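Local structure of solute-binding protein Csal_2479 (Chromohalobacter salexigens, 4P1L) at residues Tyr36-Ala41 and Ser139-Gly144; Pro71-Gln76 and Ala85-Gly90; Asp113-Met118 and Glu264-Trp269. The protein binds D-glucuronate and is probably the periplasmic solute-binding component of a tripartite ATP-independent (TRAP) transport system. All blocks are in the same frame, centred on the assembly; numbering follows the deposited sequence.

Contacts 1 and 2 are buried and set helices against strands of one mixed five-stranded sheet: contact 1 brings helix 37-52 to the outermost strand 135-141, contact 2 packs helix 70-78 on strand 84-88. Contact 3 is partly buried and joins two helices, 111-118 and 248-282. Chemistry follows place. Contact 2 rests on apolar and CH-pi contacts, with no hydrogen bond between its segments, contact 1 mixes a phenylalanine edge with an amide and a bridging water, and contact 3 lays an arginine along a tyrosine ring. Contact 1 touches both others, through Asn38 with Asn86 and through Gly142 with Gln265; contacts 2 and 3 stay about 5 Å apart at their nearest atoms.

Contact 1: residues Tyr36-Ala41 and Ser139-Gly144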
loop_
_atom_site.group_PDB
_atom_site.type_symbol
_atom_site.label_atom_id
_atom_site.label_comp_id
_atom_site.label_asym_id
_atom_site.label_seq_id
_atom_site.Cartn_x
_atom_site.Cartn_y
_atom_site.Cartn_z
ATOM N N TYR A 36 -9.385 11.435 0.585
ATOM C CA TYR A 36 -8.362 10.722 -0.163
ATOM C C TYR A 36 -9.060 9.763 -1.142
ATOM O O TYR A 36 -10.148 9.311 -0.862
ATOM C CB TYR A 36 -7.542 9.946 0.848
ATOM C CG TYR A 36 -6.215 9.422 0.365
ATOM C CD1 TYR A 36 -5.125 10.262 0.276
ATOM C CD2 TYR A 36 -6.044 8.076 0.079
ATOM C CE1 TYR A 36 -3.880 9.784 -0.126
ATOM C CE2 TYR A 36 -4.787 7.558 -0.322
ATOM C CZ TYR A 36 -3.714 8.438 -0.408
ATOM O OH TYR A 36 -2.469 8.009 -0.796
ATOM N N PRO A 37 -8.428 9.434 -2.281
ATOM C CA PRO A 37 -9.122 8.533 -3.207
ATOM C C PRO A 37 -9.667 7.271 -2.545
ATOM O O PRO A 37 -10.811 6.896 -2.831
ATOM C CB PRO A 37 -8.038 8.195 -4.221
ATOM C CG PRO A 37 -7.227 9.461 -4.277
ATOM C CD PRO A 37 -7.180 9.954 -2.863
ATOM N N ASN A 38 -8.854 6.620 -1.705
ATOM C CA ASN A 38 -9.306 5.427 -0.991
ATOM C C ASN A 38 -10.519 5.715 -0.111
ATOM O O ASN A 38 -11.413 4.865 0.034
ATOM C CB ASN A 38 -8.198 4.868 -0.098
ATOM C CG ASN A 38 -6.950 4.461 -0.881
ATOM O OD1 ASN A 38 -6.607 5.042 -1.916
ATOM N ND2 ASN A 38 -6.264 3.463 -0.369
ATOM N N GLY A 39 -10.546 6.908 0.491
ATOM C CA GLY A 39 -11.638 7.269 1.394
ATOM C C GLY A 39 -12.959 7.375 0.637
ATOM O O GLY A 39 -13.981 6.830 1.030
ATOM N N LYS A 40 -12.925 8.081 -0.486
ATOM C CA LYS A 40 -14.084 8.229 -1.331
ATOM C C LYS A 40 -14.624 6.870 -1.788
ATOM O O LYS A 40 -15.829 6.641 -1.731
ATOM C CB LYS A 40 -13.742 9.098 -2.535
ATOM C CG LYS A 40 -13.397 10.553 -2.192
ATOM C CD LYS A 40 -12.951 11.305 -3.448
ATOM C CE LYS A 40 -12.769 12.794 -3.213
ATOM N NZ LYS A 40 -12.069 13.430 -4.349
ATOM N N ALA A 41 -13.735 5.973 -2.224
ATOM C CA ALA A 41 -14.130 4.674 -2.767
ATOM C C ALA A 41 -14.790 3.835 -1.686
ATOM O O ALA A 41 -15.745 3.095 -1.948
ATOM C CB ALA A 41 -12.902 3.941 -3.345
ATOM N N SER A 139 -11.693 -6.904 -3.364
ATOM C CA SER A 139 -11.178 -6.174 -4.511
ATOM C C SER A 139 -9.838 -5.557 -4.168
ATOM O O SER A 139 -9.445 -5.527 -3.000
ATOM C CB SER A 139 -12.172 -5.107 -4.946
ATOM O OG SER A 139 -12.346 -4.137 -3.932
ATOM N N TRP A 140 -9.137 -5.084 -5.195
ATOM C CA TRP A 140 -7.794 -4.505 -5.040
ATOM C C TRP A 140 -7.793 -3.030 -5.424
ATOM O O TRP A 140 -8.220 -2.691 -6.518
ATOM C CB TRP A 140 -6.784 -5.229 -5.921
ATOM C CG TRP A 140 -6.701 -6.693 -5.673
ATOM C CD1 TRP A 140 -7.175 -7.683 -6.479
ATOM C CD2 TRP A 140 -6.097 -7.337 -4.557
ATOM N NE1 TRP A 140 -6.920 -8.909 -5.925
ATOM C CE2 TRP A 140 -6.236 -8.731 -4.757
ATOM C CE3 TRP A 140 -5.429 -6.885 -3.427
ATOM C CZ2 TRP A 140 -5.749 -9.673 -3.852
ATOM C CZ3 TRP A 140 -4.950 -7.837 -2.512
ATOM C CH2 TRP A 140 -5.108 -9.205 -2.743
ATOM N N PHE A 141 -7.314 -2.187 -4.513
ATOM C CA PHE A 141 -7.079 -0.769 -4.765
ATOM C C PHE A 141 -5.622 -0.568 -5.234
ATOM O O PHE A 141 -4.719 -1.340 -4.868
ATOM C CB PHE A 141 -7.277 0.065 -3.491
ATOM C CG PHE A 141 -8.719 0.252 -3.043
ATOM C CD1 PHE A 141 -9.773 -0.316 -3.717
ATOM C CD2 PHE A 141 -8.997 1.007 -1.908
ATOM C CE1 PHE A 141 -11.090 -0.146 -3.264
ATOM C CE2 PHE A 141 -10.304 1.195 -1.471
ATOM C CZ PHE A 141 -11.345 0.607 -2.156
ATOM N N GLY A 142 -5.384 0.489 -6.007
ATOM C CA GLY A 142 -4.033 0.900 -6.347
ATOM C C GLY A 142 -3.403 1.888 -5.372
ATOM O O GLY A 142 -4.108 2.617 -4.669
ATOM N N SER A 143 -2.073 1.912 -5.306
ATOM C CA SER A 143 -1.400 2.956 -4.539
ATOM C C SER A 143 -0.157 3.479 -5.289
ATOM O O SER A 143 0.796 3.922 -4.675
ATOM C CB SER A 143 -1.062 2.508 -3.104
ATOM O OG SER A 143 0.032 1.572 -3.046
ATOM N N GLY A 144 -0.187 3.412 -6.616
ATOM C CA GLY A 144 0.886 3.964 -7.431
ATOM C C GLY A 144 2.234 3.325 -7.120
ATOM O O GLY A 144 2.332 2.173 -6.659
HETATM O O HOH W 1 -4.078 4.000 -2.284
#
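The first turn of helix 37-52 faces the end of strand 135-141, their backbones nearest at Asn38 and Phe141, whose CA atoms lie 7.6 Å apart. Tyr36 is the N-cap residue. No direct hydrogen bond spans the two segments; Phe141 makes most of the direct contact. Its rim meets two helix residues one turn apart: Ala41 CB comes obliquely to within 3.9 Å of Phe141 CZ, while Asn38 ND2 lies at the ring edge, near its plane, 4.0 Å from Phe141 CD2. The amide and ring planes stand 80° apart, and the two side chains run past one another in opposite directions. This is helix-on-sheet packing in a periplasmic solute-binding protein, here against the outermost strand 135-141 beside the D-glucuronate pocket. Measured between nearest atoms, the side chain of Asn38 is about 5 Å from the bound sugar and about 3 Å from that of the ligand-binding Glu234. With CG anti to its own carbonyl carbon (chi1 -60°), Asn38 carries its amide alongside Phe141 toward the strand's exit. There a water bridges the two segments, donating to Asn38 OD1 at 2.8 Å and to Gly142 O, also at 2.8 Å. Both ends of the amide have further partners: ND2 donates to Asn86 on the central strand 84-88, and OD1 is also hydrogen-bonded to Gln265 NE2 of helix 248-282. Opposing demands on its two ends should therefore fix the flip of this buried amide. Gln265 OE1 in turn holds Gly142 N, tying the same helix to the strand end.

Contact 2: residues Pro71-Gln76 and Ala85-Gly90; sequences PDAIEQ and ANFNMG
Ile74 lies over the ring of Phe87, a CH-pi contact in which the CG1 methylene sits almost on the ring normal: Ile74 CG1 is 3.5 Å from the centroid of the Phe87 ring and only 6° off the perpendicular. Chi1 of Ile74 (-73°) places CG1 beside the backbone N and anti to the carbonyl carbon, so that this branch lies over the ring while CG2 is anti to the backbone N. The opposite face is covered from within the strand itself by Ala85 CB, offset toward the rim, and the phenyl is thus held between helix and strand. Apolar packing continues at the rim of the ring, where Ala73 CB meets Phe87 CE1 at 3.9 Å. The ring reaches the helix backbone as well: Ile74 CA is 3.5 Å from Phe87 CZ, and Ala73 O approaches the same CZ obliquely at 3.6 Å. That carbonyl is hydrogen-bonded to Thr77 OG1 one turn on. Polar interactions lie beside the ring contact. Asn88 OD1 accepts Gly90 N at 2.8 Å in an Asx turn, the donor tilted 33° from the carbonyl plane, as the chain leaves strand 84-88. Asn88 ND2 donates to Glu234, and Asn88 N to Gln70 OE1 at the start of the helix; all three residues belong to the D-glucuronate pocket. Parallel strands 59-62 and 84-88, joined through helix 70-78, make a beta-alpha-beta crossover that passes over strand 26-29, which lies between them in the sheet. The helix-strand join is thus dispersive, carried by one face and the rim of Phe87, whereas Asn88 at the strand end bonds to Gln70 and Glu234 and touches the sugar.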
loop_
_atom_site.group_PDB
_atom_site.type_symbol
_atom_site.label_atom_id
_atom_site.label_comp_id
_atom_site.label_asym_id
_atom_site.label_seq_id
_atom_site.Cartn_x
_atom_site.Cartn_y
_atom_site.Cartn_z
ATOM N N PRO A 71 -1.207 -2.028 11.742
ATOM C CA PRO A 71 -1.030 -3.371 12.324
ATOM C C PRO A 71 -2.125 -3.743 13.314
ATOM O O PRO A 71 -2.627 -4.858 13.252
ATOM C CB PRO A 71 0.342 -3.281 13.014
ATOM C CG PRO A 71 1.068 -2.202 12.235
ATOM C CD PRO A 71 -0.009 -1.188 11.934
ATOM N N ASP A 72 -2.522 -2.828 14.193
ATOM C CA ASP A 72 -3.551 -3.146 15.165
ATOM C C ASP A 72 -4.899 -3.374 14.481
ATOM O O ASP A 72 -5.654 -4.243 14.881
ATOM C CB ASP A 72 -3.681 -2.034 16.212
ATOM C CG ASP A 72 -2.413 -1.869 17.042
ATOM O OD1 ASP A 72 -1.791 -2.907 17.390
ATOM O OD2 ASP A 72 -2.030 -0.704 17.318
ATOM N N ALA A 73 -5.186 -2.598 13.441
ATOM C CA ALA A 73 -6.451 -2.758 12.692
ATOM C C ALA A 73 -6.513 -4.084 11.945
ATOM O O ALA A 73 -7.586 -4.709 11.865
ATOM C CB ALA A 73 -6.643 -1.596 11.717
ATOM N N ILE A 74 -5.382 -4.518 11.390
ATOM C CA ILE A 74 -5.340 -5.809 10.721
ATOM C C ILE A 74 -5.718 -6.878 11.736
ATOM O O ILE A 74 -6.549 -7.733 11.453
ATOM C CB ILE A 74 -3.973 -6.119 10.113
ATOM C CG1 ILE A 74 -3.747 -5.265 8.874
ATOM C CG2 ILE A 74 -3.877 -7.592 9.736
ATOM C CD1 ILE A 74 -2.312 -5.347 8.324
ATOM N N GLU A 75 -5.133 -6.796 12.929
ATOM C CA GLU A 75 -5.430 -7.738 13.999
ATOM C C GLU A 75 -6.913 -7.748 14.375
ATOM O O GLU A 75 -7.512 -8.805 14.496
ATOM C CB GLU A 75 -4.589 -7.393 15.228
ATOM C CG GLU A 75 -4.759 -8.339 16.401
ATOM C CD GLU A 75 -3.691 -8.119 17.487
ATOM O OE1 GLU A 75 -3.201 -6.968 17.641
ATOM O OE2 GLU A 75 -3.332 -9.103 18.178
ATOM N N GLN A 76 -7.494 -6.565 14.554
ATOM C CA GLN A 76 -8.889 -6.442 14.923
ATOM C C GLN A 76 -9.798 -6.985 13.830
ATOM O O GLN A 76 -10.866 -7.489 14.124
ATOM C CB GLN A 76 -9.262 -4.980 15.168
ATOM C CG GLN A 76 -8.656 -4.330 16.388
ATOM C CD GLN A 76 -9.092 -2.880 16.499
ATOM O OE1 GLN A 76 -10.268 -2.586 16.755
ATOM N NE2 GLN A 76 -8.161 -1.962 16.263
ATOM N N ALA A 85 -12.075 -3.344 5.872
ATOM C CA ALA A 85 -10.973 -2.422 5.870
ATOM C C ALA A 85 -10.289 -2.374 4.503
ATOM O O ALA A 85 -10.391 -3.307 3.692
ATOM C CB ALA A 85 -9.986 -2.809 6.932
ATOM N N ASN A 86 -9.599 -1.264 4.292
ATOM C CA ASN A 86 -8.651 -1.059 3.203
ATOM C C ASN A 86 -7.266 -1.148 3.832
ATOM O O ASN A 86 -6.867 -0.287 4.611
ATOM C CB ASN A 86 -8.954 0.304 2.560
ATOM C CG ASN A 86 -7.836 0.859 1.693
ATOM O OD1 ASN A 86 -7.673 2.067 1.625
ATOM N ND2 ASN A 86 -7.066 -0.006 1.025
ATOM N N PHE A 87 -6.558 -2.242 3.545
ATOM C CA PHE A 87 -5.203 -2.395 4.022
ATOM C C PHE A 87 -4.205 -2.339 2.871
ATOM O O PHE A 87 -4.426 -2.960 1.829
ATOM C CB PHE A 87 -5.010 -3.741 4.721
ATOM C CG PHE A 87 -5.796 -3.901 5.981
ATOM C CD1 PHE A 87 -5.780 -2.919 6.957
ATOM C CD2 PHE A 87 -6.558 -5.035 6.192
ATOM C CE1 PHE A 87 -6.498 -3.058 8.115
ATOM C CE2 PHE A 87 -7.277 -5.191 7.378
ATOM C CZ PHE A 87 -7.239 -4.185 8.336
ATOM N N ASN A 88 -3.101 -1.642 3.097
ATOM C CA ASN A 88 -1.915 -1.788 2.260
ATOM C C ASN A 88 -1.275 -3.172 2.500
ATOM O O ASN A 88 -1.200 -3.666 3.648
ATOM C CB ASN A 88 -0.933 -0.664 2.559
ATOM C CG ASN A 88 0.233 -0.621 1.583
ATOM O OD1 ASN A 88 1.228 -1.326 1.767
ATOM N ND2 ASN A 88 0.123 0.205 0.559
HETATM N N MSE A 89 -0.844 -3.808 1.416
HETATM C CA MSE A 89 -0.273 -5.158 1.510
HETATM C C MSE A 89 1.108 -5.214 2.127
HETATM O O MSE A 89 1.575 -6.294 2.511
HETATM C CB MSE A 89 -0.250 -5.840 0.144
HETATM C CG MSE A 89 -1.615 -6.182 -0.405
HETATM SE SE MSE A 89 -2.638 -7.492 0.702
HETATM C CE MSE A 89 -2.016 -9.104 -0.209
ATOM N N GLY A 90 1.781 -4.066 2.228
ATOM C CA GLY A 90 3.070 -4.002 2.909
ATOM C C GLY A 90 3.044 -4.500 4.346
ATOM O O GLY A 90 3.783 -5.430 4.703
#

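Contact 3: residues Asp113-Met118 and Glu264-Trp269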
loop_
_atom_site.group_PDB
_atom_site.type_symbol
_atom_site.label_atom_id
_atom_site.label_comp_id
_atom_site.label_asym_id
_atom_site.label_seq_id
_atom_site.Cartn_x
_atom_site.Cartn_y
_atom_site.Cartn_z
ATOM N N ASP A 113 0.784 -2.960 -14.783
ATOM C CA ASP A 113 1.137 -4.373 -14.737
ATOM C C ASP A 113 0.572 -4.978 -13.452
ATOM O O ASP A 113 0.048 -6.099 -13.438
ATOM C CB ASP A 113 2.657 -4.574 -14.754
ATOM C CG ASP A 113 3.276 -4.326 -16.130
ATOM O OD1 ASP A 113 3.120 -5.168 -17.028
ATOM O OD2 ASP A 113 3.947 -3.292 -16.303
HETATM N N MSE A 114 0.678 -4.239 -12.360
HETATM C CA MSE A 114 0.202 -4.753 -11.077
HETATM C C MSE A 114 -1.307 -5.002 -11.114
HETATM O O MSE A 114 -1.782 -6.068 -10.679
HETATM C CB MSE A 114 0.604 -3.805 -9.941
HETATM C CG MSE A 114 0.069 -4.170 -8.578
HETATM SE SE MSE A 114 -1.774 -3.559 -8.249
HETATM C CE MSE A 114 -1.461 -1.639 -8.438
ATOM N N TYR A 115 -2.069 -4.064 -11.676
ATOM C CA TYR A 115 -3.520 -4.252 -11.796
ATOM C C TYR A 115 -3.904 -5.495 -12.594
ATOM O O TYR A 115 -4.766 -6.286 -12.173
ATOM C CB TYR A 115 -4.181 -3.046 -12.464
ATOM C CG TYR A 115 -4.243 -1.777 -11.652
ATOM C CD1 TYR A 115 -4.569 -1.788 -10.296
ATOM C CD2 TYR A 115 -4.013 -0.552 -12.250
ATOM C CE1 TYR A 115 -4.631 -0.623 -9.567
ATOM C CE2 TYR A 115 -4.099 0.628 -11.516
ATOM C CZ TYR A 115 -4.409 0.574 -10.182
ATOM O OH TYR A 115 -4.478 1.734 -9.464
ATOM N N ARG A 116 -3.253 -5.669 -13.741
ATOM C CA ARG A 116 -3.513 -6.812 -14.615
ATOM C C ARG A 116 -3.237 -8.123 -13.884
ATOM O O ARG A 116 -4.033 -9.081 -13.945
ATOM C CB ARG A 116 -2.629 -6.730 -15.856
ATOM C CG ARG A 116 -2.815 -7.896 -16.789
ATOM C CD ARG A 116 -1.982 -7.730 -18.027
ATOM N NE ARG A 116 -0.592 -8.046 -17.730
ATOM C CZ ARG A 116 0.402 -7.169 -17.730
ATOM N NH1 ARG A 116 0.191 -5.889 -18.039
ATOM N NH2 ARG A 116 1.623 -7.583 -17.434
ATOM N N ILE A 117 -2.114 -8.157 -13.180
ATOM C CA ILE A 117 -1.714 -9.347 -12.444
ATOM C C ILE A 117 -2.642 -9.646 -11.276
ATOM O O ILE A 117 -3.070 -10.786 -11.078
ATOM C CB ILE A 117 -0.239 -9.215 -11.961
ATOM C CG1 ILE A 117 0.708 -9.382 -13.154
ATOM C CG2 ILE A 117 0.066 -10.230 -10.871
ATOM C CD1 ILE A 117 2.104 -8.904 -12.912
HETATM N N MSE A 118 -2.981 -8.621 -10.508
HETATM C CA MSE A 118 -3.779 -8.815 -9.315
HETATM C C MSE A 118 -5.239 -9.120 -9.652
HETATM O O MSE A 118 -5.924 -9.731 -8.848
HETATM C CB MSE A 118 -3.690 -7.582 -8.381
HETATM C CG MSE A 118 -2.278 -7.292 -7.868
HETATM SE SE MSE A 118 -1.487 -8.831 -6.904
HETATM C CE MSE A 118 -2.703 -8.758 -5.350
ATOM N N GLU A 264 -13.754 2.464 -9.181
ATOM C CA GLU A 264 -13.870 3.897 -8.893
ATOM C C GLU A 264 -12.560 4.393 -8.284
ATOM O O GLU A 264 -12.020 5.418 -8.699
ATOM C CB GLU A 264 -15.022 4.183 -7.919
ATOM C CG GLU A 264 -15.113 5.668 -7.570
ATOM C CD GLU A 264 -16.138 6.006 -6.499
ATOM O OE1 GLU A 264 -16.748 5.093 -5.918
ATOM O OE2 GLU A 264 -16.336 7.205 -6.240
ATOM N N GLN A 265 -12.062 3.656 -7.291
ATOM C CA GLN A 265 -10.820 4.028 -6.627
ATOM C C GLN A 265 -9.671 4.195 -7.622
ATOM O O GLN A 265 -8.860 5.108 -7.488
ATOM C CB GLN A 265 -10.432 2.999 -5.585
ATOM C CG GLN A 265 -9.260 3.440 -4.726
ATOM C CD GLN A 265 -7.895 3.037 -5.262
ATOM O OE1 GLN A 265 -7.760 2.180 -6.132
ATOM N NE2 GLN A 265 -6.875 3.652 -4.726
ATOM N N ARG A 266 -9.572 3.306 -8.605
ATOM C CA ARG A 266 -8.449 3.388 -9.550
ATOM C C ARG A 266 -8.564 4.618 -10.468
ATOM O O ARG A 266 -7.556 5.254 -10.795
ATOM C CB ARG A 266 -8.339 2.107 -10.361
ATOM C CG ARG A 266 -8.054 0.885 -9.490
ATOM C CD ARG A 266 -8.038 -0.364 -10.335
ATOM N NE ARG A 266 -8.008 -1.578 -9.531
ATOM C CZ ARG A 266 -7.910 -2.794 -10.048
ATOM N NH1 ARG A 266 -7.776 -2.969 -11.358
ATOM N NH2 ARG A 266 -7.888 -3.839 -9.246
ATOM N N ALA A 267 -9.786 4.973 -10.840
ATOM C CA ALA A 267 -10.023 6.186 -11.614
ATOM C C ALA A 267 -9.704 7.441 -10.788
ATOM O O ALA A 267 -9.034 8.358 -11.281
ATOM C CB ALA A 267 -11.480 6.229 -12.131
ATOM N N LEU A 268 -10.214 7.491 -9.549
ATOM C CA LEU A 268 -9.941 8.601 -8.630
ATOM C C LEU A 268 -8.447 8.716 -8.356
ATOM O O LEU A 268 -7.895 9.828 -8.216
ATOM C CB LEU A 268 -10.659 8.389 -7.305
ATOM C CG LEU A 268 -12.175 8.464 -7.344
ATOM C CD1 LEU A 268 -12.769 8.120 -5.961
ATOM C CD2 LEU A 268 -12.621 9.856 -7.812
ATOM N N TRP A 269 -7.810 7.556 -8.244
ATOM C CA TRP A 269 -6.381 7.501 -7.997
ATOM C C TRP A 269 -5.569 8.256 -9.046
ATOM O O TRP A 269 -4.712 9.075 -8.710
ATOM C CB TRP A 269 -5.878 6.061 -7.929
ATOM C CG TRP A 269 -4.433 6.053 -7.589
ATOM C CD1 TRP A 269 -3.388 5.801 -8.435
ATOM C CD2 TRP A 269 -3.854 6.354 -6.312
ATOM N NE1 TRP A 269 -2.194 5.932 -7.764
ATOM C CE2 TRP A 269 -2.451 6.284 -6.462
ATOM C CE3 TRP A 269 -4.382 6.705 -5.067
ATOM C CZ2 TRP A 269 -1.574 6.505 -5.403
ATOM C CZ3 TRP A 269 -3.512 6.933 -4.012
ATOM C CH2 TRP A 269 -2.116 6.851 -4.195
HETATM O O HOH W 2 -5.232 3.791 -11.172
#
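Tyr115 and Arg266 are brought together by first torsions (-71° and -62°) that set CG anti to the carbonyl carbon in both, with Arg266 extended from CG to NE. The two side chains lie antiparallel, root against end, so that the guanidinium reaches the root of the tyrosine while the phenol end lies over the arginine's aliphatic base. Tyr115 OH is 3.7 Å from Arg266 CG, and Arg266 CD stands over one ring face, 3.8 Å from the centroid of the Tyr115 ring in a CH-pi contact. Farther along, Tyr115 CD1 lies over the guanidinium face, 3.5 Å from Arg266 CZ. Ring and guanidinium planes are only 12° apart, a nearly parallel overlap displaced toward the rim of each group. A water completes the contact at the hydroxyl end: Tyr115 OH donates to it at 2.8 Å, and the water donates to Arg266 O, also at 2.8 Å; the water thus joins the hydroxyl of Tyr115 to the backbone of Arg266. Trp269, one turn on, meets Tyr115 OH obliquely, with Trp269 CD1 at 4.3 Å; its indole also touches the sugar-binding Asn208. On the far side of helix 111-118, Arg116 grips Asp113 OD1 through both terminal nitrogens, the NH2 salt bridge measuring 2.9 Å. The contact joins this short helix to the long helix 248-282. Arg266 NH1 forms a salt bridge with Asp119, just beyond the short helix, and NH2 donates to Trp140 O on strand 135-141. These two bonds probably help to fix the guanidinium against the tyrosine ring, and the carboxylate of Asp119 would balance its charge, so that one arginine has partners in Tyr115, Asp119 and strand 135-141.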